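Local structure of restriction endonuclease r.bpuji (Bacillus pumilus, 2VLA) at residues 185-189 with 190-194; 31-34 with 35-39; 244-247 with 248-251; 100-103 with 104-108. The protein recognises its cognate DNA through this N-terminal domain, a piece of a longer restriction endonuclease that probably cleaves DNA with a separate nuclease domain. All blocks are in the same frame, centred on the assembly; numbering follows the deposited sequence. Where two conformers were deposited one is given.

Contact 1 of 4, residues 185-189 with 190-194; sequences IEDRS and NDITK
Asp187 and Ile192 meet where the helix 177-189 runs out, and backbone hydrogen bonds do most of the work. The carbonyl O of Asp187 is gripped twice: Ile192 N reaches it at 2.8 Å with a fairly straight N-H...O angle of 160°, and Asn190 N comes to the opposite face of the same carbonyl plane at 3.0 Å. Asp191 N bonds to Arg188 O, again from above the carbonyl plane, while the bond from Asn190 N to Glu186 O is weak. Together, the Ile192-to-Asp187 and Asp191-to-Arg188 bonds make a Schellman motif, with Asp191 as the C-prime residue; its positive phi of 57° turns the chain out of the helix. Ser189 adds a side-chain bond, its OG donating to Glu186 O at 2.6 Å.

Van der Waals contact accompanies this wrap. Ile192 has CG2 anti to its backbone N, which lays that methyl against the carboxylate carbon of Asp187, CG2 to CG 4.0 Å, and the CB atoms of the two residues are equally far apart.

Polar side chains are joined through solvent. One water donates to Asp187 OD1 and, in the conformer of Glu186 given, to Glu186 OE2, and it accepts from Asn190 ND2 at 3.1 Å. Asp187 is also tied into the fold, OD1 by a salt bridge to Lys183 and OD2 by a hydrogen bond to Tyr163 of helix 157-165. Arg188 leaves the turn at its first bond; its guanidinium forms a salt bridge with Asp159.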
loop_
_atom_site.group_PDB
_atom_site.type_symbol
_atom_site.label_atom_id
_atom_site.label_comp_id
_atom_site.label_asym_id
_atom_site.label_seq_id
_atom_site.Cartn_x
_atom_site.Cartn_y
_atom_site.Cartn_z
ATOM N N ILE A 185 -24.356 1.828 9.101
ATOM C CA ILE A 185 -25.719 1.355 9.249
ATOM C C ILE A 185 -26.674 2.531 9.581
ATOM O O ILE A 185 -27.764 2.626 9.020
ATOM C CB ILE A 185 -25.816 0.268 10.335
ATOM C CG1 ILE A 185 -25.158 -1.038 9.832
ATOM C CG2 ILE A 185 -27.287 0.034 10.732
ATOM C CD1 ILE A 185 -25.002 -2.124 10.917
ATOM N N GLU A 186 -26.245 3.436 10.452
ATOM C CA GLU A 186 -27.071 4.602 10.783
ATOM C C GLU A 186 -27.253 5.505 9.568
ATOM O O GLU A 186 -28.368 5.950 9.273
ATOM C CB GLU A 186 -26.462 5.400 11.931
ATOM C CG GLU A 186 -27.299 6.611 12.335
ATOM C CD GLU A 186 -26.580 7.532 13.300
ATOM O OE1 GLU A 186 -26.549 7.222 14.513
ATOM O OE2 GLU A 186 -26.065 8.579 12.850
ATOM N N ASP A 187 -26.167 5.757 8.843
ATOM C CA ASP A 187 -26.238 6.601 7.673
ATOM C C ASP A 187 -27.195 6.016 6.628
ATOM O O ASP A 187 -28.030 6.733 6.068
ATOM C CB ASP A 187 -24.844 6.793 7.078
ATOM C CG ASP A 187 -24.070 7.928 7.745
ATOM O OD1 ASP A 187 -24.620 8.568 8.685
ATOM O OD2 ASP A 187 -22.902 8.172 7.342
ATOM N N ARG A 188 -27.090 4.718 6.379
ATOM C CA ARG A 188 -27.968 4.071 5.400
ATOM C C ARG A 188 -29.421 4.181 5.836
ATOM O O ARG A 188 -30.315 4.325 5.006
ATOM C CB ARG A 188 -27.597 2.606 5.214
ATOM C CG ARG A 188 -26.272 2.390 4.508
ATOM C CD ARG A 188 -25.987 0.934 4.303
ATOM N NE ARG A 188 -24.714 0.729 3.624
ATOM C CZ ARG A 188 -24.202 -0.459 3.330
ATOM N NH1 ARG A 188 -24.854 -1.564 3.648
ATOM N NH2 ARG A 188 -23.023 -0.537 2.731
ATOM N N SER A 189 -29.655 4.102 7.140
ATOM C CA SER A 189 -31.028 4.169 7.667
ATOM C C SER A 189 -31.627 5.557 7.474
ATOM O O SER A 189 -32.850 5.732 7.515
ATOM C CB SER A 189 -31.065 3.773 9.149
ATOM O OG SER A 189 -30.638 4.834 9.979
ATOM N N ASN A 190 -30.761 6.534 7.240
ATOM C CA ASN A 190 -31.174 7.896 6.985
ATOM C C ASN A 190 -31.020 8.243 5.516
ATOM O O ASN A 190 -31.035 9.415 5.144
ATOM C CB ASN A 190 -30.348 8.858 7.834
ATOM C CG ASN A 190 -30.739 8.817 9.302
ATOM O OD1 ASN A 190 -31.916 8.848 9.632
ATOM N ND2 ASN A 190 -29.750 8.747 10.184
ATOM N N ASP A 191 -30.849 7.211 4.692
ATOM C CA ASP A 191 -30.695 7.376 3.230
ATOM C C ASP A 191 -29.519 8.290 2.876
ATOM O O ASP A 191 -29.569 9.047 1.891
ATOM C CB ASP A 191 -31.989 7.897 2.612
ATOM C CG ASP A 191 -33.152 6.942 2.816
ATOM O OD1 ASP A 191 -32.981 5.724 2.571
ATOM O OD2 ASP A 191 -34.233 7.403 3.235
ATOM N N ILE A 192 -28.454 8.178 3.658
ATOM C CA ILE A 192 -27.226 8.909 3.417
ATOM C C ILE A 192 -26.200 7.979 2.786
ATOM O O ILE A 192 -25.903 6.904 3.327
ATOM C CB ILE A 192 -26.652 9.471 4.737
ATOM C CG1 ILE A 192 -27.576 10.557 5.295
ATOM C CG2 ILE A 192 -25.246 10.028 4.531
ATOM C CD1 ILE A 192 -27.264 10.948 6.747
ATOM N N THR A 193 -25.701 8.370 1.616
ATOM C CA THR A 193 -24.629 7.651 0.960
ATOM C C THR A 193 -23.461 8.622 0.767
ATOM O O THR A 193 -23.664 9.835 0.667
ATOM C CB THR A 193 -25.097 7.089 -0.390
ATOM O OG1 THR A 193 -24.110 6.199 -0.921
ATOM C CG2 THR A 193 -25.343 8.196 -1.354
ATOM N N LYS A 194 -22.242 8.105 0.764
ATOM C CA LYS A 194 -21.071 8.967 0.744
ATOM C C LYS A 194 -20.056 8.530 -0.308
ATOM O O LYS A 194 -19.904 7.345 -0.590
ATOM C CB LYS A 194 -20.396 8.976 2.134
ATOM C CG LYS A 194 -21.222 9.641 3.221
ATOM C CD LYS A 194 -21.203 11.161 3.092
ATOM C CE LYS A 194 -21.847 11.838 4.302
ATOM N NZ LYS A 194 -22.300 13.216 3.983
HETATM O O HOH W 1 -26.736 9.257 10.181
#

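Contact 2 of 4, residues 31-34 with 35-39; sequences NIID and DICPC
Ile36 and Ile32, one helical turn apart, pair both backbone and side chain near the end of helix 22-36. Ile36 N donates to Ile32 O at 3.0 Å, nearly along the C=O axis, and the residues before and after repeat the pattern: Asp35 N satisfies Asn31 O, and Cys37 N satisfies Ile33 O. Cys37 is the first residue to leave helical backbone angles, yet its N-H still completes this last i to i+4 bond.

Of the acidic neighbours, Asp35 has a firm donor in Arg51, which forms a salt bridge with OD2. A water lies 2.8 Å from Asp34 OD2 and 2.6 Å from Asp35 OD1, oxygens that are themselves 4.3 Å apart, though its protons may not serve both at once.

Apolar contacts run beside these bonds. Ile36 CG1 stands between the backbone N and the carbonyl carbon (chi1 71°), which carries CD1 to within 4.0 Å of Ile32 CG2, the two side chains lying side by side; Cys37 SG rests against Ile33 CG2. Replacing Ile36 by an alanine would probably open a gap beside Ile32 CG2 and Phe44.

On the side of helix 41-56, Ile32 packs on Phe48 and Ile36 on Phe44. Ile33 and Cys37 touch Pro89 of strand 86-89, Asn31 and Asp34 lean on Ile97 of helix 91-99, and Cys39 is joined to Ile87 by backbone hydrogen bonds.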
loop_
_atom_site.group_PDB
_atom_site.type_symbol
_atom_site.label_atom_id
_atom_site.label_comp_id
_atom_site.label_asym_id
_atom_site.label_seq_id
_atom_site.Cartn_x
_atom_site.Cartn_y
_atom_site.Cartn_z
ATOM N N ASN A 31 13.530 -10.941 -11.949
ATOM C CA ASN A 31 14.637 -11.599 -12.639
ATOM C C ASN A 31 15.718 -10.621 -12.992
ATOM O O ASN A 31 16.896 -10.942 -12.914
ATOM C CB ASN A 31 14.145 -12.348 -13.873
ATOM C CG ASN A 31 13.539 -13.691 -13.521
ATOM O OD1 ASN A 31 14.024 -14.383 -12.614
ATOM N ND2 ASN A 31 12.484 -14.059 -14.199
ATOM N N ILE A 32 15.323 -9.414 -13.390
ATOM C CA ILE A 32 16.299 -8.370 -13.645
ATOM C C ILE A 32 17.110 -8.108 -12.370
ATOM O O ILE A 32 18.342 -8.107 -12.389
ATOM C CB ILE A 32 15.638 -7.076 -14.115
ATOM C CG1 ILE A 32 15.033 -7.279 -15.514
ATOM C CG2 ILE A 32 16.669 -5.922 -14.100
ATOM C CD1 ILE A 32 14.099 -6.148 -15.980
ATOM N N ILE A 33 16.418 -7.880 -11.271
ATOM C CA ILE A 33 17.087 -7.581 -10.010
ATOM C C ILE A 33 17.982 -8.741 -9.547
ATOM O O ILE A 33 19.142 -8.540 -9.192
ATOM C CB ILE A 33 16.059 -7.216 -8.931
ATOM C CG1 ILE A 33 15.440 -5.857 -9.252
ATOM C CG2 ILE A 33 16.703 -7.180 -7.548
ATOM C CD1 ILE A 33 14.152 -5.573 -8.489
ATOM N N ASP A 34 17.459 -9.955 -9.612
ATOM C CA ASP A 34 18.213 -11.123 -9.167
ATOM C C ASP A 34 19.491 -11.305 -10.014
ATOM O O ASP A 34 20.551 -11.672 -9.495
ATOM C CB ASP A 34 17.329 -12.359 -9.266
ATOM C CG ASP A 34 17.989 -13.581 -8.754
ATOM O OD1 ASP A 34 18.440 -13.567 -7.593
ATOM O OD2 ASP A 34 18.001 -14.581 -9.484
ATOM N N ASP A 35 19.378 -11.032 -11.318
ATOM C CA ASP A 35 20.496 -11.215 -12.240
ATOM C C ASP A 35 21.600 -10.182 -12.026
ATOM O O ASP A 35 22.792 -10.531 -12.002
ATOM C CB ASP A 35 20.015 -11.120 -13.674
ATOM C CG ASP A 35 19.282 -12.365 -14.134
ATOM O OD1 ASP A 35 19.294 -13.386 -13.397
ATOM O OD2 ASP A 35 18.702 -12.325 -15.249
ATOM N N ILE A 36 21.223 -8.903 -11.930
ATOM C CA ILE A 36 22.209 -7.834 -11.982
ATOM C C ILE A 36 22.731 -7.431 -10.600
ATOM O O ILE A 36 23.795 -6.832 -10.494
ATOM C CB ILE A 36 21.687 -6.574 -12.767
ATOM C CG1 ILE A 36 20.605 -5.828 -11.981
ATOM C CG2 ILE A 36 21.161 -6.987 -14.143
ATOM C CD1 ILE A 36 20.107 -4.530 -12.679
ATOM N N CYS A 37 22.013 -7.806 -9.550
ATOM C CA CYS A 37 22.452 -7.495 -8.173
ATOM C C CYS A 37 23.135 -8.701 -7.524
ATOM O O CYS A 37 22.899 -9.834 -7.932
ATOM C CB CYS A 37 21.262 -7.056 -7.321
ATOM S SG CYS A 37 20.408 -5.625 -7.956
ATOM N N PRO A 38 24.002 -8.451 -6.507
ATOM C CA PRO A 38 24.405 -7.115 -6.069
ATOM C C PRO A 38 25.271 -6.393 -7.095
ATOM O O PRO A 38 26.059 -7.026 -7.801
ATOM C CB PRO A 38 25.215 -7.390 -4.784
ATOM C CG PRO A 38 25.680 -8.771 -4.921
ATOM C CD PRO A 38 24.631 -9.506 -5.694
ATOM N N CYS A 39 25.124 -5.077 -7.169
ATOM C CA CYS A 39 25.961 -4.263 -8.036
ATOM C C CYS A 39 25.965 -2.796 -7.607
ATOM O O CYS A 39 25.171 -2.378 -6.763
ATOM C CB CYS A 39 25.498 -4.376 -9.488
ATOM S SG CYS A 39 23.885 -3.652 -9.821
HETATM O O HOH W 2 20.002 -14.797 -11.391
#

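Contact 3 of 4, residues 244-247 with 248-251; sequences AQFW and GNKP
With chi1 at 70°, Trp247 sets its CG between its own backbone N and carbonyl carbon, which folds the indole back against Gly248; Asn249, at chi1 -76°, turns its amide toward Phe246. These placements decorate two overlapping type I beta turns, Ala244 to Trp247 and Phe246 to Asn249, that lead the chain out of helix 237-244.

The second turn is closed by Asn249 N donating to Phe246 O at 3.1 Å, from above the carbonyl plane. Beside that bond the Phe246 ring and Asn249 amide meet obliquely, their planes 62° apart, with Phe246 CD2 3.9 Å from Asn249 ND2. The indole lies close to the glycine backbone, Trp247 CE3 being 3.5 Å from Gly248 CA.

Trp247 to Lys250 also line the pocket holding a polyether, probably from the crystallisation liquor. A serine in place of Trp247 would probably leave Gly248 CA and the polyether without the indole surface they now meet. Phe246 makes edge-to-face contacts with Phe111 and Tyr242, while Trp247 touches Gln143 of helix 137-150. A water spans the turn, donating to Trp247 O at 2.9 Å and to Asn249 O at 2.8 Å.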
loop_
_atom_site.group_PDB
_atom_site.type_symbol
_atom_site.label_atom_id
_atom_site.label_comp_id
_atom_site.label_asym_id
_atom_site.label_seq_id
_atom_site.Cartn_x
_atom_site.Cartn_y
_atom_site.Cartn_z
ATOM N N ALA A 244 -6.004 -9.813 9.762
ATOM C CA ALA A 244 -7.013 -8.938 10.390
ATOM C C ALA A 244 -6.711 -8.695 11.865
ATOM O O ALA A 244 -7.013 -7.646 12.384
ATOM C CB ALA A 244 -8.382 -9.527 10.256
ATOM N N GLN A 245 -6.101 -9.684 12.513
ATOM C CA GLN A 245 -5.873 -9.624 13.969
ATOM C C GLN A 245 -4.869 -8.551 14.371
ATOM O O GLN A 245 -4.777 -8.205 15.534
ATOM C CB GLN A 245 -5.440 -10.998 14.501
ATOM C CG GLN A 245 -6.623 -11.914 14.766
ATOM C CD GLN A 245 -6.250 -13.378 14.830
ATOM O OE1 GLN A 245 -5.073 -13.740 14.776
ATOM N NE2 GLN A 245 -7.258 -14.235 14.936
ATOM N N PHE A 246 -4.156 -7.991 13.403
ATOM C CA PHE A 246 -3.250 -6.881 13.657
ATOM C C PHE A 246 -3.918 -5.500 13.549
ATOM O O PHE A 246 -3.240 -4.481 13.637
ATOM C CB PHE A 246 -2.039 -6.948 12.714
ATOM C CG PHE A 246 -1.182 -8.145 12.924
ATOM C CD1 PHE A 246 -1.515 -9.362 12.358
ATOM C CD2 PHE A 246 -0.053 -8.072 13.738
ATOM C CE1 PHE A 246 -0.731 -10.467 12.548
ATOM C CE2 PHE A 246 0.734 -9.180 13.955
ATOM C CZ PHE A 246 0.385 -10.393 13.391
ATOM N N TRP A 247 -5.238 -5.465 13.378
ATOM C CA TRP A 247 -5.919 -4.201 13.125
ATOM C C TRP A 247 -5.705 -3.152 14.188
ATOM O O TRP A 247 -5.705 -1.944 13.891
ATOM C CB TRP A 247 -7.416 -4.413 12.917
ATOM C CG TRP A 247 -8.194 -4.814 14.169
ATOM C CD1 TRP A 247 -8.558 -6.081 14.535
ATOM C CD2 TRP A 247 -8.756 -3.937 15.179
ATOM N NE1 TRP A 247 -9.275 -6.047 15.705
ATOM C CE2 TRP A 247 -9.426 -4.744 16.099
ATOM C CE3 TRP A 247 -8.747 -2.563 15.381
ATOM C CZ2 TRP A 247 -10.061 -4.223 17.217
ATOM C CZ3 TRP A 247 -9.355 -2.053 16.509
ATOM C CH2 TRP A 247 -10.021 -2.876 17.391
ATOM N N GLY A 248 -5.566 -3.595 15.440
ATOM C CA GLY A 248 -5.436 -2.670 16.573
ATOM C C GLY A 248 -4.013 -2.338 16.964
ATOM O O GLY A 248 -3.795 -1.583 17.914
ATOM N N ASN A 249 -3.045 -2.865 16.220
ATOM C CA ASN A 249 -1.636 -2.641 16.514
ATOM C C ASN A 249 -1.144 -1.300 15.996
ATOM O O ASN A 249 -1.453 -0.909 14.867
ATOM C CB ASN A 249 -0.781 -3.741 15.901
ATOM C CG ASN A 249 -0.851 -5.046 16.674
ATOM O OD1 ASN A 249 -1.924 -5.466 17.107
ATOM N ND2 ASN A 249 0.304 -5.728 16.808
ATOM N N LYS A 250 -0.287 -0.647 16.746
ATOM C CA LYS A 250 0.483 0.442 16.219
ATOM C C LYS A 250 1.288 -0.079 15.034
ATOM O O LYS A 250 1.656 -1.245 15.009
ATOM C CB LYS A 250 1.415 0.999 17.314
ATOM C CG LYS A 250 0.779 2.020 18.212
ATOM C CD LYS A 250 1.833 2.777 19.027
ATOM C CE LYS A 250 1.417 4.221 19.268
ATOM N NZ LYS A 250 0.646 4.375 20.538
ATOM N N PRO A 251 1.606 0.809 14.086
ATOM C CA PRO A 251 2.547 0.459 13.040
ATOM C C PRO A 251 3.832 -0.153 13.592
ATOM O O PRO A 251 4.370 0.316 14.602
ATOM C CB PRO A 251 2.838 1.792 12.383
ATOM C CG PRO A 251 1.585 2.568 12.551
ATOM C CD PRO A 251 1.075 2.174 13.913
HETATM O O HOH W 3 -3.387 -0.638 12.861
#

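Contact 4 of 4, residues 100-103 with 104-108; sequences SDQP and AFFKD
Asp101 OD1 accepts from Ala104 N at 2.9 Å, a capping bond that places Asp101 at the N-cap of helix 102-112. The amide meets this oxygen from above the carboxylate plane, and the Ala104 methyl lies over the same face, CB 3.3 Å from Asp101 CG. Because Asp101 holds CG anti to its backbone N (chi1 -170°), the carboxylate is carried over to this N-H of the first turn.

Behind the cap the regular bonds begin. Phe105 N reaches Asp101 O, Phe106 N reaches Gln102 O, and Lys107 N reaches Pro103 O at 2.8 Å. Side chains follow the same spacing: Gln102 runs beside Phe106, its CG at the ring's edge and 3.9 Å from Phe106 CE2, while the lysine chain passes the carbonyl that its own N-H uses, Lys107 CG 3.3 Å from Pro103 O. Phe105 CD1 lies 3.8 Å above one face of the Phe106 ring, over its centre.

Further out, Asp99 OD1 accepts from Asp101 N, which is consistent with holding the cap residue in place, Lys107 NZ bonds to Ala220 O, and Phe77 meets the Phe106 ring edge-to-face. Gln102 and Phe106 touch both Leu22 of helix 22-36 and Leu219 of helix 203-219; Phe105 touches Leu26 of the former, and Ala104 rests on Lys95 of helix 91-99.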
loop_
_atom_site.group_PDB
_atom_site.type_symbol
_atom_site.label_atom_id
_atom_site.label_comp_id
_atom_site.label_asym_id
_atom_site.label_seq_id
_atom_site.Cartn_x
_atom_site.Cartn_y
_atom_site.Cartn_z
ATOM N N SER A 100 7.603 -18.431 -6.662
ATOM C CA SER A 100 6.719 -17.987 -7.765
ATOM C C SER A 100 5.268 -17.708 -7.300
ATOM O O SER A 100 4.326 -17.809 -8.089
ATOM C CB SER A 100 6.702 -19.012 -8.886
ATOM O OG SER A 100 6.330 -18.404 -10.101
ATOM N N ASP A 101 5.108 -17.321 -6.044
ATOM C CA ASP A 101 3.780 -17.204 -5.455
ATOM C C ASP A 101 3.366 -15.746 -5.438
ATOM O O ASP A 101 3.725 -14.994 -4.546
ATOM C CB ASP A 101 3.802 -17.784 -4.039
ATOM C CG ASP A 101 2.418 -17.930 -3.430
ATOM O OD1 ASP A 101 1.512 -17.167 -3.801
ATOM O OD2 ASP A 101 2.268 -18.770 -2.490
ATOM N N GLN A 102 2.637 -15.343 -6.465
ATOM C CA GLN A 102 2.262 -13.959 -6.632
ATOM C C GLN A 102 1.289 -13.492 -5.529
ATOM O O GLN A 102 1.472 -12.429 -4.964
ATOM C CB GLN A 102 1.696 -13.714 -8.036
ATOM C CG GLN A 102 1.329 -12.289 -8.303
ATOM C CD GLN A 102 0.728 -12.112 -9.652
ATOM O OE1 GLN A 102 1.384 -12.340 -10.665
ATOM N NE2 GLN A 102 -0.553 -11.765 -9.686
ATOM N N PRO A 103 0.261 -14.297 -5.215
ATOM C CA PRO A 103 -0.590 -13.879 -4.113
ATOM C C PRO A 103 0.178 -13.689 -2.799
ATOM O O PRO A 103 -0.108 -12.771 -2.059
ATOM C CB PRO A 103 -1.608 -15.024 -3.996
ATOM C CG PRO A 103 -1.664 -15.599 -5.356
ATOM C CD PRO A 103 -0.244 -15.510 -5.863
ATOM N N ALA A 104 1.172 -14.534 -2.535
ATOM C CA ALA A 104 1.959 -14.399 -1.301
ATOM C C ALA A 104 2.820 -13.150 -1.315
ATOM O O ALA A 104 3.012 -12.536 -0.296
ATOM C CB ALA A 104 2.819 -15.622 -1.072
ATOM N N PHE A 105 3.313 -12.765 -2.473
ATOM C CA PHE A 105 4.060 -11.538 -2.636
ATOM C C PHE A 105 3.192 -10.359 -2.200
ATOM O O PHE A 105 3.626 -9.496 -1.441
ATOM C CB PHE A 105 4.481 -11.408 -4.114
ATOM C CG PHE A 105 5.323 -10.200 -4.430
ATOM C CD1 PHE A 105 4.733 -9.016 -4.811
ATOM C CD2 PHE A 105 6.702 -10.297 -4.487
ATOM C CE1 PHE A 105 5.504 -7.925 -5.185
ATOM C CE2 PHE A 105 7.478 -9.219 -4.839
ATOM C CZ PHE A 105 6.879 -8.031 -5.219
ATOM N N PHE A 106 1.946 -10.333 -2.654
ATOM C CA PHE A 106 1.051 -9.245 -2.309
ATOM C C PHE A 106 0.472 -9.350 -0.907
ATOM O O PHE A 106 0.233 -8.337 -0.263
ATOM C CB PHE A 106 -0.012 -9.065 -3.378
ATOM C CG PHE A 106 0.532 -8.461 -4.613
ATOM C CD1 PHE A 106 0.890 -7.142 -4.619
ATOM C CD2 PHE A 106 0.841 -9.244 -5.722
ATOM C CE1 PHE A 106 1.490 -6.586 -5.721
ATOM C CE2 PHE A 106 1.469 -8.704 -6.789
ATOM C CZ PHE A 106 1.781 -7.379 -6.808
ATOM N N LYS A 107 0.294 -10.576 -0.405
ATOM C CA LYS A 107 -0.065 -10.760 1.017
ATOM C C LYS A 107 0.962 -10.071 1.894
ATOM O O LYS A 107 0.610 -9.359 2.835
ATOM C CB LYS A 107 -0.135 -12.248 1.377
ATOM C CG LYS A 107 -1.437 -12.938 0.976
ATOM C CD LYS A 107 -1.391 -14.439 1.263
ATOM C CE LYS A 107 -2.719 -15.138 0.893
ATOM N NZ LYS A 107 -2.780 -15.556 -0.519
ATOM N N ASP A 108 2.234 -10.272 1.576
ATOM C CA ASP A 108 3.317 -9.723 2.380
ATOM C C ASP A 108 3.338 -8.196 2.307
ATOM O O ASP A 108 3.524 -7.526 3.320
ATOM C CB ASP A 108 4.657 -10.296 1.917
ATOM C CG ASP A 108 5.806 -9.913 2.835
ATOM O OD1 ASP A 108 5.839 -10.419 4.008
ATOM O OD2 ASP A 108 6.660 -9.098 2.419
#

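In the fold
Both ends of helices appear here: contact 4 starts one with a side-chain cap, while contacts 1 and 2 end others, the first in a Schellman motif and the second in plain helical bonds. Contacts 2 and 4 are partly buried, their centres 20 Å apart; contact 2 ends helix 22-36, which contact 4 packs against, and both touch helix 91-99. In each, apolar side chains meet neighbouring elements beside charged groups. Contacts 1 and 3 lie at the surface, contact 3 made of turns and contact 1 leaving a helix; bridging waters occur in contacts 1 and 3 and perhaps 2. Contacts 1 and 2 stand on opposite sides of the chain's centre, 52 Å apart between centres. None touches another.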